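PKS_KS domain-containing protein (Photorhabdus luminescens subsp. laumondii, PDB 6SMO) probably acts as a 3-oxoacyl-[acyl-carrier-protein] synthase of the ketosynthase family and holds a dodecanal bearing five further oxo groups in its pocket. Local coordinates at residues V30-A38 with I377-E385; A247-F258 with A331-I341. One frame throughout, in Å; residues are numbered along the deposited sequence.

Contact 1: residues V30-A38 with I377-E385; sequences VVTGLGVVA and IESVALCLE
L34 sits on V380, C383 and L384 where a central strand of the thiolase fold crosses a buried helix. Segment 30-38 lies on strand 29-37 and segment 377-385 on helix 372-388. The axes of strand 30-37 and helix 377-385 come within 8.7 Å and run at 133° to each other. No hydrogen bond joins them, and the contact is mainly apolar. L34 CB faces V380 CG1 at 4.1 Å. CG is anti to the carbonyl carbon (chi1 -64°), and both methyls meet the helix. L34 CD1 lies against the turn V380-L384, 3.7 Å from V380 O, with C383 CB and L384 CG also close. L34 CD2 rests over C383 CB and V380 CA. V380 turns CG1 to the CB of V36 and CG2 to the carbonyl oxygen of G35. At the 377 end, V36 and I377 cross at about a right angle. I377 CG2 lies 4.0 Å from A38 CB and 4.1 Å from V36 CG2. F47 of helix 44-53 packs on these three residues, and L267 of strand 263-271 touches V31, V380 and C383. At the other end, C383 SG is met by both methyls of V31, CG1 and CG2 each at 3.9 Å.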
loop_
_atom_site.group_PDB
_atom_site.type_symbol
_atom_site.label_atom_id
_atom_site.label_comp_id
_atom_site.label_asym_id
_atom_site.label_seq_id
_atom_site.Cartn_x
_atom_site.Cartn_y
_atom_site.Cartn_z
ATOM N N VAL B 30 -15.347 16.808 -7.468
ATOM C CA VAL B 30 -14.930 18.131 -6.910
ATOM C C VAL B 30 -14.611 17.983 -5.418
ATOM O O VAL B 30 -15.250 17.147 -4.749
ATOM C CB VAL B 30 -15.999 19.214 -7.152
ATOM C CG1 VAL B 30 -16.038 19.644 -8.610
ATOM C CG2 VAL B 30 -17.380 18.782 -6.680
ATOM N N VAL B 31 -13.657 18.783 -4.931
ATOM C CA VAL B 31 -13.224 18.841 -3.503
ATOM C C VAL B 31 -14.053 19.926 -2.804
ATOM O O VAL B 31 -13.918 21.104 -3.189
ATOM C CB VAL B 31 -11.714 19.123 -3.379
ATOM C CG1 VAL B 31 -11.235 19.000 -1.939
ATOM C CG2 VAL B 31 -10.888 18.230 -4.292
ATOM N N THR B 32 -14.876 19.538 -1.824
ATOM C CA THR B 32 -15.822 20.432 -1.100
ATOM C C THR B 32 -15.334 20.717 0.328
ATOM O O THR B 32 -15.794 21.724 0.896
ATOM C CB THR B 32 -17.235 19.837 -1.074
ATOM O OG1 THR B 32 -17.136 18.482 -0.632
ATOM C CG2 THR B 32 -17.917 19.896 -2.422
ATOM N N GLY B 33 -14.454 19.873 0.882
ATOM C CA GLY B 33 -13.945 20.000 2.263
ATOM C C GLY B 33 -12.487 19.593 2.383
ATOM O O GLY B 33 -12.079 18.636 1.693
ATOM N N LEU B 34 -11.734 20.293 3.239
ATOM C CA LEU B 34 -10.302 20.022 3.540
ATOM C C LEU B 34 -10.108 19.919 5.056
ATOM O O LEU B 34 -10.666 20.762 5.786
ATOM C CB LEU B 34 -9.436 21.151 2.972
ATOM C CG LEU B 34 -9.446 21.309 1.452
ATOM C CD1 LEU B 34 -8.646 22.533 1.042
ATOM C CD2 LEU B 34 -8.900 20.067 0.764
ATOM N N GLY B 35 -9.339 18.919 5.494
ATOM C CA GLY B 35 -8.878 18.751 6.885
ATOM C C GLY B 35 -7.445 18.251 6.909
ATOM O O GLY B 35 -7.152 17.284 6.177
ATOM N N VAL B 36 -6.578 18.889 7.702
ATOM C CA VAL B 36 -5.113 18.599 7.719
ATOM C C VAL B 36 -4.576 18.709 9.153
ATOM O O VAL B 36 -4.943 19.670 9.859
ATOM C CB VAL B 36 -4.351 19.521 6.746
ATOM C CG1 VAL B 36 -4.557 20.996 7.060
ATOM C CG2 VAL B 36 -2.869 19.185 6.687
ATOM N N VAL B 37 -3.755 17.733 9.548
ATOM C CA VAL B 37 -2.878 17.757 10.757
ATOM C C VAL B 37 -1.436 17.602 10.261
ATOM O O VAL B 37 -1.045 16.461 9.956
ATOM C CB VAL B 37 -3.256 16.647 11.758
ATOM C CG1 VAL B 37 -2.353 16.653 12.984
ATOM C CG2 VAL B 37 -4.717 16.731 12.172
ATOM N N ALA B 38 -0.694 18.710 10.158
ATOM C CA ALA B 38 0.667 18.764 9.572
ATOM C C ALA B 38 1.628 19.457 10.534
ATOM O O ALA B 38 1.199 20.209 11.408
ATOM C CB ALA B 38 0.622 19.468 8.239
ATOM N N ILE B 377 -1.547 15.612 2.407
ATOM C CA ILE B 377 -1.232 16.956 2.985
ATOM C C ILE B 377 -0.919 17.924 1.835
ATOM O O ILE B 377 -1.409 19.070 1.880
ATOM C CB ILE B 377 -0.081 16.873 4.012
ATOM C CG1 ILE B 377 -0.460 16.023 5.228
ATOM C CG2 ILE B 377 0.370 18.265 4.436
ATOM C CD1 ILE B 377 0.724 15.497 6.006
ATOM N N GLU B 378 -0.133 17.478 0.848
ATOM C CA GLU B 378 0.219 18.260 -0.369
ATOM C C GLU B 378 -1.026 18.447 -1.245
ATOM O O GLU B 378 -1.125 19.501 -1.899
ATOM C CB GLU B 378 1.332 17.568 -1.159
ATOM C CG GLU B 378 2.701 17.688 -0.518
ATOM C CD GLU B 378 3.741 16.721 -1.058
ATOM O OE1 GLU B 378 3.767 16.503 -2.287
ATOM O OE2 GLU B 378 4.524 16.183 -0.246
ATOM N N SER B 379 -1.926 17.458 -1.268
ATOM C CA SER B 379 -3.226 17.500 -1.993
ATOM C C SER B 379 -4.161 18.529 -1.343
ATOM O O SER B 379 -4.901 19.199 -2.089
ATOM C CB SER B 379 -3.873 16.136 -2.066
ATOM O OG SER B 379 -3.286 15.352 -3.093
ATOM N N VAL B 380 -4.135 18.643 -0.009
ATOM C CA VAL B 380 -4.890 19.681 0.758
ATOM C C VAL B 380 -4.302 21.055 0.414
ATOM O O VAL B 380 -5.089 21.978 0.126
ATOM C CB VAL B 380 -4.863 19.414 2.278
ATOM C CG1 VAL B 380 -5.329 20.620 3.081
ATOM C CG2 VAL B 380 -5.684 18.187 2.648
ATOM N N ALA B 381 -2.970 21.174 0.447
ATOM C CA ALA B 381 -2.208 22.403 0.117
ATOM C C ALA B 381 -2.487 22.817 -1.332
ATOM O O ALA B 381 -2.657 24.026 -1.581
ATOM C CB ALA B 381 -0.734 22.174 0.346
ATOM N N LEU B 382 -2.530 21.842 -2.246
ATOM C CA LEU B 382 -2.791 22.042 -3.698
ATOM C C LEU B 382 -4.178 22.666 -3.897
ATOM O O LEU B 382 -4.294 23.592 -4.725
ATOM C CB LEU B 382 -2.677 20.692 -4.414
ATOM C CG LEU B 382 -3.082 20.677 -5.888
ATOM C CD1 LEU B 382 -2.346 21.748 -6.676
ATOM C CD2 LEU B 382 -2.827 19.310 -6.501
ATOM N N CYS B 383 -5.187 22.171 -3.173
ATOM C CA CYS B 383 -6.595 22.651 -3.236
ATOM C C CYS B 383 -6.670 24.107 -2.759
ATOM O O CYS B 383 -7.388 24.896 -3.404
ATOM C CB CYS B 383 -7.520 21.761 -2.414
ATOM S SG CYS B 383 -7.699 20.094 -3.105
ATOM N N LEU B 384 -5.944 24.447 -1.687
ATOM C CA LEU B 384 -5.867 25.821 -1.117
ATOM C C LEU B 384 -5.142 26.754 -2.096
ATOM O O LEU B 384 -5.555 27.927 -2.201
ATOM C CB LEU B 384 -5.142 25.769 0.233
ATOM C CG LEU B 384 -5.904 25.079 1.363
ATOM C CD1 LEU B 384 -4.972 24.727 2.513
ATOM C CD2 LEU B 384 -7.054 25.947 1.853
ATOM N N GLU B 385 -4.104 26.254 -2.776
ATOM C CA GLU B 385 -3.286 27.021 -3.757
ATOM C C GLU B 385 -4.163 27.460 -4.937
ATOM O O GLU B 385 -4.071 28.641 -5.327
ATOM C CB GLU B 385 -2.099 26.189 -4.249
ATOM C CG GLU B 385 -0.909 26.208 -3.309
ATOM C CD GLU B 385 0.246 25.329 -3.753
ATOM O OE1 GLU B 385 0.026 24.117 -3.937
ATOM O OE2 GLU B 385 1.362 25.858 -3.927
#

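Contact 2: residues A247-F258 with A331-I341; sequences ATCPFSLERDGF and AHGSSTAQNDI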
loop_
_atom_site.group_PDB
_atom_site.type_symbol
_atom_site.label_atom_id
_atom_site.label_comp_id
_atom_site.label_asym_id
_atom_site.label_seq_id
_atom_site.Cartn_x
_atom_site.Cartn_y
_atom_site.Cartn_z
ATOM N N ALA B 247 17.989 20.682 6.356
ATOM C CA ALA B 247 18.295 19.265 6.037
ATOM C C ALA B 247 17.410 18.771 4.884
ATOM O O ALA B 247 17.896 17.942 4.089
ATOM C CB ALA B 247 18.123 18.406 7.266
ATOM N N THR B 248 16.164 19.254 4.807
ATOM C CA THR B 248 15.225 19.017 3.674
ATOM C C THR B 248 15.297 20.222 2.725
ATOM O O THR B 248 14.778 21.296 3.089
ATOM C CB THR B 248 13.803 18.693 4.161
ATOM O OG1 THR B 248 12.956 18.612 3.014
ATOM C CG2 THR B 248 13.230 19.698 5.137
ATOM N N CYS B 249 15.943 20.045 1.566
ATOM C CA CYS B 249 16.169 21.092 0.531
ATOM C C CYS B 249 15.952 20.493 -0.858
ATOM O O CYS B 249 16.911 20.137 -1.539
ATOM C CB CYS B 249 17.569 21.683 0.652
ATOM S SG CYS B 249 18.877 20.437 0.779
ATOM N N PRO B 250 14.684 20.346 -1.309
ATOM C CA PRO B 250 14.381 19.775 -2.623
ATOM C C PRO B 250 14.966 20.573 -3.800
ATOM O O PRO B 250 14.861 21.788 -3.793
ATOM C CB PRO B 250 12.844 19.803 -2.697
ATOM C CG PRO B 250 12.398 19.871 -1.252
ATOM C CD PRO B 250 13.467 20.687 -0.558
ATOM N N PHE B 251 15.573 19.861 -4.760
ATOM C CA PHE B 251 16.130 20.380 -6.041
ATOM C C PHE B 251 17.430 21.163 -5.800
ATOM O O PHE B 251 17.963 21.727 -6.779
ATOM C CB PHE B 251 15.095 21.232 -6.782
ATOM C CG PHE B 251 13.752 20.571 -6.959
ATOM C CD1 PHE B 251 13.597 19.499 -7.826
ATOM C CD2 PHE B 251 12.641 21.016 -6.256
ATOM C CE1 PHE B 251 12.363 18.889 -7.987
ATOM C CE2 PHE B 251 11.407 20.405 -6.420
ATOM C CZ PHE B 251 11.270 19.343 -7.283
ATOM N N SER B 252 17.936 21.180 -4.562
ATOM C CA SER B 252 19.220 21.823 -4.176
ATOM C C SER B 252 20.367 20.826 -4.377
ATOM O O SER B 252 20.118 19.609 -4.272
ATOM C CB SER B 252 19.180 22.328 -2.758
ATOM O OG SER B 252 18.174 23.316 -2.599
ATOM N N LEU B 253 21.573 21.336 -4.641
ATOM C CA LEU B 253 22.796 20.530 -4.913
ATOM C C LEU B 253 23.286 19.862 -3.619
ATOM O O LEU B 253 24.031 18.867 -3.723
ATOM C CB LEU B 253 23.863 21.451 -5.516
ATOM C CG LEU B 253 25.157 20.783 -5.989
ATOM C CD1 LEU B 253 24.876 19.594 -6.898
ATOM C CD2 LEU B 253 26.048 21.790 -6.701
ATOM N N GLU B 254 22.873 20.373 -2.451
ATOM C CA GLU B 254 23.333 19.912 -1.111
ATOM C C GLU B 254 22.531 18.692 -0.631
ATOM O O GLU B 254 23.018 18.013 0.293
ATOM C CB GLU B 254 23.207 21.033 -0.075
ATOM C CG GLU B 254 24.256 22.124 -0.213
ATOM C CD GLU B 254 23.916 23.243 -1.182
ATOM O OE1 GLU B 254 22.976 23.073 -1.986
ATOM O OE2 GLU B 254 24.591 24.289 -1.126
ATOM N N ARG B 255 21.355 18.427 -1.215
ATOM C CA ARG B 255 20.384 17.404 -0.728
ATOM C C ARG B 255 21.059 16.026 -0.656
ATOM O O ARG B 255 21.858 15.713 -1.562
ATOM C CB ARG B 255 19.140 17.373 -1.621
ATOM C CG ARG B 255 19.346 16.754 -2.997
ATOM C CD ARG B 255 18.111 16.913 -3.863
ATOM N NE ARG B 255 18.206 16.195 -5.128
ATOM C CZ ARG B 255 18.795 16.648 -6.235
ATOM N NH1 ARG B 255 19.367 17.842 -6.259
ATOM N NH2 ARG B 255 18.810 15.897 -7.323
ATOM N N ASP B 256 20.746 15.243 0.386
ATOM C CA ASP B 256 21.361 13.915 0.657
ATOM C C ASP B 256 20.356 12.938 1.290
ATOM O O ASP B 256 20.812 11.887 1.786
ATOM C CB ASP B 256 22.580 14.064 1.574
ATOM C CG ASP B 256 22.240 14.568 2.967
ATOM O OD1 ASP B 256 21.389 15.474 3.072
ATOM O OD2 ASP B 256 22.819 14.043 3.937
ATOM N N GLY B 257 19.052 13.244 1.273
ATOM C CA GLY B 257 18.007 12.393 1.877
ATOM C C GLY B 257 16.804 13.192 2.348
ATOM O O GLY B 257 16.915 14.431 2.438
ATOM N N PHE B 258 15.696 12.505 2.653
ATOM C CA PHE B 258 14.411 13.112 3.094
ATOM C C PHE B 258 14.371 13.182 4.627
ATOM O O PHE B 258 14.840 12.237 5.290
ATOM C CB PHE B 258 13.212 12.351 2.515
ATOM C CG PHE B 258 12.955 10.971 3.072
ATOM C CD1 PHE B 258 12.257 10.799 4.258
ATOM C CD2 PHE B 258 13.374 9.840 2.386
ATOM C CE1 PHE B 258 12.008 9.529 4.760
ATOM C CE2 PHE B 258 13.123 8.572 2.888
ATOM C CZ PHE B 258 12.441 8.418 4.073
ATOM N N ALA B 331 5.061 18.829 -7.170
ATOM C CA ALA B 331 5.965 17.662 -7.293
ATOM C C ALA B 331 6.105 16.959 -5.937
ATOM O O ALA B 331 5.867 17.610 -4.899
ATOM C CB ALA B 331 7.309 18.087 -7.828
ATOM N N HIS B 332 6.531 15.696 -5.989
ATOM C CA HIS B 332 6.758 14.841 -4.799
ATOM C C HIS B 332 7.872 15.458 -3.955
ATOM O O HIS B 332 7.651 15.614 -2.755
ATOM C CB HIS B 332 7.100 13.432 -5.290
ATOM C CG HIS B 332 7.338 12.433 -4.218
ATOM N ND1 HIS B 332 6.318 11.796 -3.581
ATOM C CD2 HIS B 332 8.474 11.947 -3.693
ATOM C CE1 HIS B 332 6.812 10.970 -2.693
ATOM N NE2 HIS B 332 8.127 11.044 -2.743
ATOM N N GLY B 333 8.993 15.822 -4.589
ATOM C CA GLY B 333 10.114 16.553 -3.959
ATOM C C GLY B 333 10.596 16.030 -2.617
ATOM O O GLY B 333 10.556 16.816 -1.675
ATOM N N SER B 334 11.004 14.767 -2.510
ATOM C CA SER B 334 11.475 14.200 -1.214
ATOM C C SER B 334 12.804 14.803 -0.720
ATOM O O SER B 334 13.089 14.687 0.479
ATOM C CB SER B 334 11.504 12.701 -1.232
ATOM O OG SER B 334 12.254 12.223 -2.325
ATOM N N SER B 335 13.615 15.349 -1.623
ATOM C CA SER B 335 14.950 15.936 -1.324
ATOM C C SER B 335 16.002 14.825 -1.207
ATOM O O SER B 335 16.977 15.011 -0.454
ATOM C CB SER B 335 14.915 16.808 -0.089
ATOM O OG SER B 335 16.142 17.506 0.073
ATOM N N THR B 336 15.807 13.712 -1.924
ATOM C CA THR B 336 16.840 12.673 -2.182
ATOM C C THR B 336 17.499 12.981 -3.530
ATOM O O THR B 336 16.882 13.715 -4.328
ATOM C CB THR B 336 16.247 11.257 -2.167
ATOM O OG1 THR B 336 15.277 11.167 -3.211
ATOM C CG2 THR B 336 15.611 10.892 -0.843
ATOM N N ALA B 337 18.697 12.440 -3.767
ATOM C CA ALA B 337 19.502 12.667 -4.992
ATOM C C ALA B 337 18.757 12.134 -6.224
ATOM O O ALA B 337 18.815 12.802 -7.275
ATOM C CB ALA B 337 20.858 12.018 -4.844
ATOM N N GLN B 338 18.068 10.994 -6.090
ATOM C CA GLN B 338 17.512 10.204 -7.224
ATOM C C GLN B 338 16.079 10.643 -7.562
ATOM O O GLN B 338 15.717 10.554 -8.752
ATOM C CB GLN B 338 17.553 8.709 -6.897
ATOM C CG GLN B 338 18.967 8.163 -6.746
ATOM C CD GLN B 338 18.999 6.656 -6.666
ATOM O OE1 GLN B 338 19.409 6.077 -5.662
ATOM N NE2 GLN B 338 18.560 6.005 -7.730
ATOM N N ASN B 339 15.295 11.084 -6.572
ATOM C CA ASN B 339 13.859 11.441 -6.748
ATOM C C ASN B 339 13.727 12.759 -7.523
ATOM O O ASN B 339 12.912 12.807 -8.463
ATOM C CB ASN B 339 13.119 11.557 -5.413
ATOM C CG ASN B 339 11.663 11.940 -5.583
ATOM O OD1 ASN B 339 11.289 13.088 -5.351
ATOM N ND2 ASN B 339 10.840 10.995 -6.005
ATOM N N ASP B 340 14.479 13.788 -7.124
ATOM C CA ASP B 340 14.333 15.180 -7.632
ATOM C C ASP B 340 14.797 15.257 -9.092
ATOM O O ASP B 340 14.168 16.008 -9.863
ATOM C CB ASP B 340 15.092 16.174 -6.748
ATOM C CG ASP B 340 14.548 16.285 -5.333
ATOM O OD1 ASP B 340 13.666 15.478 -4.970
ATOM O OD2 ASP B 340 15.013 17.181 -4.603
ATOM N N ILE B 341 15.857 14.524 -9.449
ATOM C CA ILE B 341 16.375 14.429 -10.849
ATOM C C ILE B 341 15.362 13.649 -11.699
ATOM O O ILE B 341 15.160 14.034 -12.869
ATOM C CB ILE B 341 17.792 13.811 -10.894
ATOM C CG1 ILE B 341 18.429 13.965 -12.279
ATOM C CG2 ILE B 341 17.792 12.357 -10.439
ATOM C CD1 ILE B 341 19.932 13.780 -12.295
HETATM O O HOH W 1 18.086 16.666 1.745
HETATM O O HOH W 2 12.190 15.608 2.964
#
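P250 and S335 bring the two segments closest, with their CA atoms 4.1 Å apart. Segment 247-258, in the loop before strand 263-271, makes a type II turn from C249 to S252 and a type I turn from S252 to R255. Segment 331-341 runs from the loop after strand 326-330 through T336, the N-cap, into helix 337-350. Its A-H-G sequence, with H332, is consistent with a histidine of the family's Cys-His-His set. One backbone bond crosses, from G257 N to S335 O at 3.2 Å. S335 OG accepts from C249 N (3.0 Å) and is also hydrogen-bonded to water 1, which is in bonding range of A247 O and G257 O. D340 OD2 takes the backbone N-H of F251 at 2.7 Å, on the anti side and 29° out of the carboxylate plane. The same oxygen lies over one face of the F251 ring. R255 runs extended past D340. R255 NE donates to T336 O (2.9 Å), almost in the guanidinium plane but from above the carbonyl plane, and R255 NH2 to A337 O (3.1 Å). D340 OD2 lies well out of the guanidinium plane, so the salt bridge from R255 NE (3.4 Å) works through charge alone. Across the contact the guanidinium N-H groups go to carbonyl oxygens; NH1 also pairs with D401. The charge of R255 probably steadies the buried D340 carboxylate.

Contact 2 is nested in the loop that contact 1 closes, and their centres are about 23 Å apart. They meet where E378 of segment 377-385 approaches segment 331-341: E378 OE1 lies 3.5 Å from A331 O, a packing contact between two oxygens, not a bond. K364 bridges them, as its NZ pairs with E378 OE2 and bonds H332 O. Contact 1 lies in the core, with its centre about 10 Å from that of the chain; contact 2 is further out, at about 16 Å. The ligand pocket, which includes C191 and H369, is nearer to contact 2. The F258 side chain is about 5 Å from the bound pentaoxo-dodecanal, against about 12 Å for that of I377.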